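Local coordinates for aq_2013 protein (Aquifex aeolicus, PDB 2P6C) that is of unknown function and belongs to the YjbQ (UPF0047) family of small proteins, assembling from three copies of one chain, at residues Glu57-His60 with Glu61-Trp64. Sequence-based numbering, arbitrary orientation.
Sequences EGLH and EDIW
The first two turns of the alpha helix 57-70 are held by i to i+4 backbone bonds, while their side chains reach strand 17-20 and a second subunit. The bonds run from Glu61 N to Glu57 O, from Asp62 N to Gly58 O (2.9 Å) and from Ile63 N to Leu59 O, while the fourth, from Trp64 N to His60 O at 3.3 Å, is weak. Asp62 turns its CG back beside its own backbone N (chi1 -66°), which lays the carboxylate along the preceding turn: OD2 stands 3.1 Å from Gly58 O, two acceptors without a bond between them, and 4.0 Å from Leu59 CD2. The repulsion is probably offset across the subunit interface, where backbone N-H groups of Lys78 and His79 of the second subunit bind OD1 and OD2 respectively. An alanine here would probably leave those two amides without their acceptors and open a gap beside Leu59. Elsewhere, His60 donates from NE2 to Asp54 O and meets the ring of Phe118, and Ile63 and Trp64 touch Leu18 of strand 17-20, Ile63 also meeting Leu91 of the second subunit. Both of these side chains also press on the His60 carbonyl: Ile63 CG1, held between its backbone N and carbonyl carbon (chi1 53°), approaches His60 O to 3.1 Å, and Trp64 CD1 meets the same oxygen obliquely at 3.0 Å.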
loop_
_atom_site.group_PDB
_atom_site.type_symbol
_atom_site.label_atom_id
_atom_site.label_comp_id
_atom_site.label_asym_id
_atom_site.label_seq_id
_atom_site.Cartn_x
_atom_site.Cartn_y
_atom_site.Cartn_z
ATOM N N GLU A 57 -9.937 18.911 -9.469
ATOM C CA GLU A 57 -8.843 19.723 -10.034
ATOM C C GLU A 57 -7.860 20.263 -8.973
ATOM O O GLU A 57 -6.648 20.141 -9.090
ATOM C CB GLU A 57 -9.457 20.888 -10.813
ATOM C CG GLU A 57 -8.554 22.126 -10.826
ATOM C CD GLU A 57 -9.320 23.302 -11.390
ATOM O OE1 GLU A 57 -10.223 23.786 -10.722
ATOM O OE2 GLU A 57 -9.019 23.711 -12.509
ATOM N N GLY A 58 -8.481 20.961 -8.032
ATOM C CA GLY A 58 -7.707 21.607 -6.994
ATOM C C GLY A 58 -6.915 20.561 -6.228
ATOM O O GLY A 58 -5.757 20.787 -5.865
ATOM N N LEU A 59 -7.529 19.404 -5.986
ATOM C CA LEU A 59 -6.853 18.368 -5.230
ATOM C C LEU A 59 -5.698 17.800 -6.047
ATOM O O LEU A 59 -4.662 17.414 -5.520
ATOM C CB LEU A 59 -7.871 17.265 -4.912
ATOM C CG LEU A 59 -8.458 17.379 -3.498
ATOM C CD1 LEU A 59 -9.381 16.209 -3.155
ATOM C CD2 LEU A 59 -7.382 17.409 -2.412
ATOM N N HIS A 60 -5.878 17.742 -7.356
ATOM C CA HIS A 60 -4.806 17.250 -8.194
ATOM C C HIS A 60 -3.638 18.201 -8.072
ATOM O O HIS A 60 -2.487 17.776 -8.016
ATOM C CB HIS A 60 -5.259 17.151 -9.638
ATOM C CG HIS A 60 -6.317 16.117 -9.860
ATOM N ND1 HIS A 60 -6.909 15.912 -11.085
ATOM C CD2 HIS A 60 -6.895 15.236 -9.009
ATOM C CE1 HIS A 60 -7.807 14.949 -10.982
ATOM N NE2 HIS A 60 -7.820 14.524 -9.732
ATOM N N GLU A 61 -3.929 19.494 -8.029
ATOM C CA GLU A 61 -2.827 20.432 -7.906
ATOM C C GLU A 61 -2.191 20.318 -6.528
ATOM O O GLU A 61 -0.977 20.339 -6.372
ATOM C CB GLU A 61 -3.360 21.852 -8.119
ATOM C CG GLU A 61 -2.338 22.923 -7.715
ATOM C CD GLU A 61 -2.575 24.190 -8.510
ATOM O OE1 GLU A 61 -3.614 24.289 -9.159
ATOM O OE2 GLU A 61 -1.728 25.076 -8.470
ATOM N N ASP A 62 -3.000 20.155 -5.484
ATOM C CA ASP A 62 -2.451 20.017 -4.135
ATOM C C ASP A 62 -1.494 18.824 -4.036
ATOM O O ASP A 62 -0.486 18.862 -3.351
ATOM C CB ASP A 62 -3.586 19.852 -3.106
ATOM C CG ASP A 62 -4.447 21.111 -2.991
ATOM O OD1 ASP A 62 -3.890 22.212 -3.033
ATOM O OD2 ASP A 62 -5.658 20.971 -2.819
ATOM N N ILE A 63 -1.830 17.714 -4.714
ATOM C CA ILE A 63 -0.974 16.503 -4.544
ATOM C C ILE A 63 0.393 16.750 -5.241
ATOM O O ILE A 63 1.439 16.308 -4.785
ATOM C CB ILE A 63 -1.676 15.147 -4.916
ATOM C CG1 ILE A 63 -2.291 15.153 -6.324
ATOM C CG2 ILE A 63 -2.845 14.824 -3.930
ATOM C CD1 ILE A 63 -2.262 13.790 -7.019
ATOM N N TRP A 64 0.384 17.401 -6.401
ATOM C CA TRP A 64 1.684 17.658 -6.987
ATOM C C TRP A 64 2.523 18.565 -6.085
ATOM O O TRP A 64 3.706 18.321 -5.873
ATOM C CB TRP A 64 1.499 18.289 -8.358
ATOM C CG TRP A 64 1.015 17.274 -9.323
ATOM C CD1 TRP A 64 -0.255 17.224 -9.914
ATOM C CD2 TRP A 64 1.746 16.129 -9.824
ATOM N NE1 TRP A 64 -0.406 16.160 -10.742
ATOM C CE2 TRP A 64 0.864 15.434 -10.701
ATOM C CE3 TRP A 64 3.013 15.638 -9.614
ATOM C CZ2 TRP A 64 1.278 14.285 -11.343
ATOM C CZ3 TRP A 64 3.426 14.483 -10.259
ATOM C CH2 TRP A 64 2.549 13.802 -11.126
#